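Local coordinates for protein profilin-1A (Acanthamoeba castellanii, PDB 1ACF) that binds monomeric actin and so tunes filament assembly, hindering polymerization at high concentration and promoting it at low, and also binds the lipid PIP2, at residues 114-117 against 118-122; 53-57 against 58-62. One frame throughout, in Å; residues are numbered along the deposited sequence.

Contact 1: residues 114-117 against 118-122; sequences EKLA and DYLIG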
ATOM      1  N   GLU A 114      -8.067   2.737   2.791  1.00  3.83           N
ATOM      2  CA  GLU A 114      -9.168   3.032   1.908  1.00  5.35           C
ATOM      3  C   GLU A 114      -9.817   4.365   2.267  1.00  7.27           C
ATOM      4  O   GLU A 114     -10.033   5.234   1.398  1.00  7.32           O
ATOM      5  CB  GLU A 114     -10.227   1.937   1.892  1.00  8.61           C
ATOM      6  CG  GLU A 114      -9.870   0.605   1.221  1.00  5.12           C
ATOM      7  CD  GLU A 114      -9.713   0.565  -0.246  1.00 12.05           C
ATOM      8  OE1 GLU A 114     -10.008   1.653  -0.799  1.00 12.52           O
ATOM      9  OE2 GLU A 114      -9.363  -0.365  -0.980  1.00 11.68           O
ATOM     10  N   LYS A 115     -10.024   4.664   3.535  1.00  6.38           N
ATOM     11  CA  LYS A 115     -10.569   5.951   3.965  1.00  6.27           C
ATOM     12  C   LYS A 115      -9.566   7.082   3.806  1.00  6.78           C
ATOM     13  O   LYS A 115     -10.035   8.210   3.531  1.00  8.30           O
ATOM     14  CB  LYS A 115     -11.015   5.946   5.411  1.00  6.38           C
ATOM     15  CG  LYS A 115     -12.458   5.633   5.590  1.00  6.59           C
ATOM     16  CD  LYS A 115     -13.074   4.918   4.416  1.00  6.31           C
ATOM     17  CE  LYS A 115     -14.585   4.867   4.716  1.00  9.44           C
ATOM     18  NZ  LYS A 115     -15.277   3.872   3.858  1.00 12.55           N
ATOM     19  N   LEU A 116      -8.270   6.872   4.024  1.00  7.77           N
ATOM     20  CA  LEU A 116      -7.254   7.911   3.876  1.00  6.23           C
ATOM     21  C   LEU A 116      -7.117   8.225   2.349  1.00  6.05           C
ATOM     22  O   LEU A 116      -6.702   9.319   2.035  1.00  8.53           O
ATOM     23  CB  LEU A 116      -5.849   7.511   4.360  1.00  4.06           C
ATOM     24  CG  LEU A 116      -4.959   8.426   5.135  1.00  2.72           C
ATOM     25  CD1 LEU A 116      -3.467   8.375   4.802  1.00  2.73           C
ATOM     26  CD2 LEU A 116      -5.423   9.844   5.151  1.00  5.27           C
ATOM     27  N   ALA A 117      -7.351   7.217   1.536  1.00  7.99           N
ATOM     28  CA  ALA A 117      -7.277   7.365   0.059  1.00  5.45           C
ATOM     29  C   ALA A 117      -8.424   8.343  -0.349  1.00  7.95           C
ATOM     30  O   ALA A 117      -8.098   9.311  -1.042  1.00  8.83           O
ATOM     31  CB  ALA A 117      -7.372   6.082  -0.624  1.00  2.00           C
ATOM     32  N   ASP A 118      -9.623   8.039   0.107  1.00  7.90           N
ATOM     33  CA  ASP A 118     -10.808   8.843  -0.101  1.00 10.74           C
ATOM     34  C   ASP A 118     -10.562  10.291   0.314  1.00 13.46           C
ATOM     35  O   ASP A 118     -10.935  11.226  -0.424  1.00 16.35           O
ATOM     36  CB  ASP A 118     -12.072   8.337   0.621  1.00  8.84           C
ATOM     37  CG  ASP A 118     -12.701   7.157  -0.103  1.00 11.67           C
ATOM     38  OD1 ASP A 118     -12.350   6.848  -1.250  1.00 11.99           O
ATOM     39  OD2 ASP A 118     -13.563   6.499   0.538  1.00 15.46           O
ATOM     40  N   TYR A 119      -9.975  10.478   1.488  1.00 12.62           N
ATOM     41  CA  TYR A 119      -9.697  11.860   1.958  1.00  9.65           C
ATOM     42  C   TYR A 119      -8.660  12.542   1.091  1.00 10.95           C
ATOM     43  O   TYR A 119      -8.770  13.758   0.820  1.00  8.85           O
ATOM     44  CB  TYR A 119      -9.402  11.807   3.449  1.00  7.81           C
ATOM     45  CG  TYR A 119      -8.792  13.020   4.071  1.00  5.42           C
ATOM     46  CD1 TYR A 119      -7.481  13.362   3.899  1.00  7.02           C
ATOM     47  CD2 TYR A 119      -9.602  13.870   4.850  1.00  7.14           C
ATOM     48  CE1 TYR A 119      -6.936  14.487   4.510  1.00  7.06           C
ATOM     49  CE2 TYR A 119      -9.112  15.013   5.421  1.00  5.16           C
ATOM     50  CZ  TYR A 119      -7.778  15.309   5.243  1.00  8.21           C
ATOM     51  OH  TYR A 119      -7.237  16.466   5.794  1.00 17.81           O
ATOM     52  N   LEU A 120      -7.657  11.793   0.633  1.00 10.21           N
ATOM     53  CA  LEU A 120      -6.583  12.328  -0.168  1.00 11.53           C
ATOM     54  C   LEU A 120      -7.021  12.692  -1.606  1.00  9.44           C
ATOM     55  O   LEU A 120      -6.499  13.652  -2.132  1.00  9.04           O
ATOM     56  CB  LEU A 120      -5.318  11.531  -0.084  1.00 12.08           C
ATOM     57  CG  LEU A 120      -4.502  11.502   1.218  1.00 12.01           C
ATOM     58  CD1 LEU A 120      -3.401  10.462   1.032  1.00 10.66           C
ATOM     59  CD2 LEU A 120      -4.013  12.884   1.560  1.00  8.15           C
ATOM     60  N   ILE A 121      -7.871  11.899  -2.173  1.00  9.13           N
ATOM     61  CA  ILE A 121      -8.453  12.187  -3.525  1.00 11.74           C
ATOM     62  C   ILE A 121      -9.165  13.551  -3.469  1.00 11.87           C
ATOM     63  O   ILE A 121      -8.857  14.554  -4.160  1.00 13.79           O
ATOM     64  CB  ILE A 121      -9.385  10.970  -3.792  1.00  9.24           C
ATOM     65  CG1 ILE A 121      -8.493   9.823  -4.374  1.00 12.23           C
ATOM     66  CG2 ILE A 121     -10.562  11.307  -4.714  1.00 14.89           C
ATOM     67  CD1 ILE A 121      -9.280   8.592  -4.801  1.00 10.53           C
ATOM     68  N   GLY A 122     -10.091  13.670  -2.555  1.00 11.83           N
ATOM     69  CA  GLY A 122     -10.835  14.853  -2.202  1.00 13.05           C
ATOM     70  C   GLY A 122      -9.906  16.046  -2.015  1.00 12.79           C
ATOM     71  O   GLY A 122     -10.323  17.205  -2.125  1.00 14.73           O
TER

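Contact 2: residues 53-57 against 58-62; sequences DAIRA and GGFDL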
ATOM      1  N   ASP A  53      -2.208  -8.647 -14.651  1.00 25.79           N
ATOM      2  CA  ASP A  53      -1.978 -10.019 -15.167  1.00 28.09           C
ATOM      3  C   ASP A  53      -0.858 -10.706 -14.378  1.00 26.38           C
ATOM      4  O   ASP A  53      -1.072 -11.734 -13.723  1.00 27.29           O
ATOM      5  CB  ASP A  53      -1.618  -9.981 -16.662  1.00 34.73           C
ATOM      6  CG  ASP A  53      -2.811 -10.364 -17.547  1.00 40.21           C
ATOM      7  OD1 ASP A  53      -3.822 -10.903 -17.050  1.00 39.40           O
ATOM      8  OD2 ASP A  53      -2.629 -10.072 -18.764  1.00 43.31           O
ATOM      9  N   ALA A  54       0.304 -10.067 -14.509  1.00 24.34           N
ATOM     10  CA  ALA A  54       1.510 -10.520 -13.818  1.00 23.90           C
ATOM     11  C   ALA A  54       1.162 -10.943 -12.379  1.00 22.07           C
ATOM     12  O   ALA A  54       1.109 -12.169 -12.125  1.00 22.25           O
ATOM     13  CB  ALA A  54       2.568  -9.417 -13.832  1.00 26.76           C
ATOM     14  N   ILE A  55       0.927  -9.968 -11.554  1.00 16.42           N
ATOM     15  CA  ILE A  55       0.612  -9.978 -10.151  1.00 14.67           C
ATOM     16  C   ILE A  55      -0.462 -10.910  -9.706  1.00 16.74           C
ATOM     17  O   ILE A  55      -0.409 -11.551  -8.626  1.00 19.39           O
ATOM     18  CB  ILE A  55       0.384  -8.490  -9.663  1.00 15.55           C
ATOM     19  CG1 ILE A  55       1.722  -7.875  -9.146  1.00 19.12           C
ATOM     20  CG2 ILE A  55      -0.725  -8.239  -8.652  1.00 14.25           C
ATOM     21  CD1 ILE A  55       2.860  -7.805 -10.201  1.00 20.00           C
ATOM     22  N   ARG A  56      -1.545 -11.050 -10.451  1.00 18.22           N
ATOM     23  CA  ARG A  56      -2.660 -11.937 -10.060  1.00 17.75           C
ATOM     24  C   ARG A  56      -2.163 -13.371  -9.969  1.00 15.90           C
ATOM     25  O   ARG A  56      -2.483 -14.174  -9.061  1.00 14.47           O
ATOM     26  CB  ARG A  56      -3.831 -11.725 -11.041  1.00 20.69           C
ATOM     27  CG  ARG A  56      -5.207 -12.105 -10.647  1.00 24.83           C
ATOM     28  CD  ARG A  56      -5.966 -11.201  -9.729  1.00 32.03           C
ATOM     29  NE  ARG A  56      -6.457 -10.054 -10.478  1.00 37.10           N
ATOM     30  CZ  ARG A  56      -7.192 -10.130 -11.592  1.00 40.72           C
ATOM     31  NH1 ARG A  56      -7.791 -11.230 -12.035  1.00 42.55           N
ATOM     32  NH2 ARG A  56      -7.109  -9.097 -12.477  1.00 41.10           N
ATOM     33  N   ALA A  57      -1.312 -13.756 -10.925  1.00 16.58           N
ATOM     34  CA  ALA A  57      -0.800 -15.126 -10.925  1.00 15.30           C
ATOM     35  C   ALA A  57       0.475 -15.304 -10.141  1.00 17.16           C
ATOM     36  O   ALA A  57       0.652 -16.416  -9.595  1.00 20.28           O
ATOM     37  CB  ALA A  57      -0.669 -15.650 -12.355  1.00 14.66           C
ATOM     38  N   GLY A  58       1.397 -14.371 -10.080  1.00 17.28           N
ATOM     39  CA  GLY A  58       2.674 -14.509  -9.403  1.00 14.16           C
ATOM     40  C   GLY A  58       2.818 -13.880  -8.055  1.00 15.70           C
ATOM     41  O   GLY A  58       3.866 -14.192  -7.436  1.00 19.26           O
ATOM     42  N   GLY A  59       1.928 -13.096  -7.538  1.00 15.02           N
ATOM     43  CA  GLY A  59       2.037 -12.385  -6.254  1.00 14.88           C
ATOM     44  C   GLY A  59       2.975 -11.189  -6.484  1.00 16.34           C
ATOM     45  O   GLY A  59       3.404 -10.953  -7.646  1.00 17.16           O
ATOM     46  N   PHE A  60       3.326 -10.469  -5.427  1.00 14.02           N
ATOM     47  CA  PHE A  60       4.229  -9.299  -5.526  1.00 11.39           C
ATOM     48  C   PHE A  60       5.118  -9.164  -4.290  1.00  8.56           C
ATOM     49  O   PHE A  60       4.801  -9.595  -3.182  1.00  7.69           O
ATOM     50  CB  PHE A  60       3.430  -7.973  -5.723  1.00  9.54           C
ATOM     51  CG  PHE A  60       2.275  -7.709  -4.776  1.00  6.85           C
ATOM     52  CD1 PHE A  60       1.142  -8.529  -4.753  1.00  2.00           C
ATOM     53  CD2 PHE A  60       2.314  -6.618  -3.913  1.00  5.17           C
ATOM     54  CE1 PHE A  60       0.077  -8.295  -3.918  1.00  2.85           C
ATOM     55  CE2 PHE A  60       1.253  -6.370  -3.065  1.00  7.37           C
ATOM     56  CZ  PHE A  60       0.128  -7.210  -3.031  1.00  2.00           C
ATOM     57  N   ASP A  61       6.158  -8.399  -4.455  1.00 10.85           N
ATOM     58  CA  ASP A  61       7.149  -8.066  -3.463  1.00 15.03           C
ATOM     59  C   ASP A  61       7.110  -6.644  -2.913  1.00 12.12           C
ATOM     60  O   ASP A  61       7.267  -5.672  -3.637  1.00 13.04           O
ATOM     61  CB  ASP A  61       8.583  -8.312  -4.035  1.00 16.71           C
ATOM     62  CG  ASP A  61       8.873  -9.794  -4.216  1.00 22.10           C
ATOM     63  OD1 ASP A  61       8.027 -10.673  -3.969  1.00 18.96           O
ATOM     64  OD2 ASP A  61      10.017 -10.036  -4.681  1.00 22.09           O
ATOM     65  N   LEU A  62       7.058  -6.573  -1.604  1.00 12.30           N
ATOM     66  CA  LEU A  62       7.169  -5.271  -0.902  1.00 17.17           C
ATOM     67  C   LEU A  62       8.202  -5.496   0.233  1.00 17.79           C
ATOM     68  O   LEU A  62       8.017  -6.360   1.086  1.00 17.95           O
ATOM     69  CB  LEU A  62       5.845  -4.663  -0.529  1.00 21.81           C
ATOM     70  CG  LEU A  62       5.034  -3.774  -1.465  1.00 25.84           C
ATOM     71  CD1 LEU A  62       5.897  -3.049  -2.505  1.00 21.08           C
ATOM     72  CD2 LEU A  62       3.905  -4.533  -2.164  1.00 26.73           C
TER

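Contact 1: residues 114-117 against 118-122
Asp118 N donates to Glu114 O at 3.1 Å and nearly straight (169° at the hydrogen), the first of four main-chain bonds that tie 114-117 to 118-122 as successive i to i+4 links of a single α-helix. Tyr119 N reaches Lys115 O at 3.1 Å, and Leu120 N meets Leu116 O at 3.0 Å. Ile121 N closes the series on Ala117 O at 2.8 Å; beyond it the bond from Gly122 N to Asp118 O is weak, as the helix nears its end.

Apolar contacts run along one side. The two methyls of Leu116 divide the work: CD2 lies 4.3 Å from CD1 of the Tyr119 ring, approaching it obliquely, while CD1 lies 4.3 Å from Leu120 CD1. Tyr119 carries its ring anti to its own backbone nitrogen (chi1 166°), which leads the phenol outward. Leu120 has CG beside its nitrogen instead (chi1 -69°), laying the branch against Leu116 O. Leu116, Ala117 and Leu120 all continue onto Leu96 of strand 94-100, and Leu116 and Leu120 also touch helix 2-11.

Charges occupy another side. Lys115 NZ stands 4.6 Å from Asp118 OD2, opposite charges near each other but beyond salt-bridge distance. The other carboxylate oxygen, Asp118 OD1, and Glu114 OE1 both form salt bridges to Arg75 NH2, which would offset the repulsion between the two acids; Glu114 OE2 is hydrogen-bonded to Ser76 and Tyr78. The result is an amphipathic C-terminal helix of the profilin fold, packed on the central sheet and carrying the actin-binding site residue Lys115.

Contact 2: residues 53-57 against 58-62
Ala54 opens the contact through its carbonyl: Gly58 N donates to Ala54 O at 3.0 Å. This bond completes an α-helical turn at the end of helix 53-58.

Ile55 contributes both backbone and side chain. Its O accepts from Gly59 N at 3.0 Å; this bond is more bent, 145° at the hydrogen. The same oxygen also accepts a hydrogen bond from the Thr69 hydroxyl, so two donors grip it. On the side-chain side, Ile55 CG1 rests 3.8 Å from Phe60 CB and an equal distance from Gly59 O, with CD1 close to that same carbonyl. The two side chains cross at about a right angle, and Ile55 CG2 approaches the Phe60 ring obliquely. Phe60 holds CG between its backbone nitrogen and carbonyl carbon (chi1 49°), a crowded position that sets ring atom CD1 of Phe60 about 4.3 Å from Ile55 CG2, while CB meets CG1.

The turn is made by the two glycines that follow the first segment. Gly58 keeps near-helical angles, whereas Gly59 breaks out with a positive phi of 77°, a value that favours glycine, and directs the chain into the strand.

Ile55 is buried against Thr44 and Ala48 of helix 39-50, while Phe60 touches Thr69 and pairs through its backbone with Tyr67, both on strand 65-72. Helix 53-58 thus leads through a glycine turn directly into strand 60-62, an outermost strand of the antiparallel sheet, with Ile55 facing helix 39-50 and Phe60 joined to strand 65-72.

How the contacts relate
The two contacts lie on opposite sides of the chain's centre, their centres about 25 Å apart and their nearest atoms about 12 Å apart, without touching. Each is partly buried, combining an apolar side with an exposed one. Contact 1 stays within helix 106-121, whose leucines pack on strand 94-100 in the middle of the sheet; contact 2 joins helix 53-58 to strand 60-62 at the sheet's edge. Their chemistry differs accordingly: contact 1 adds acidic side chains, salt-bridged to Arg75, beside a lysine of the actin site, whereas contact 2 relies on glycine backbone geometry and one isoleucine-phenylalanine pair, away from the actin-binding site residue Lys115.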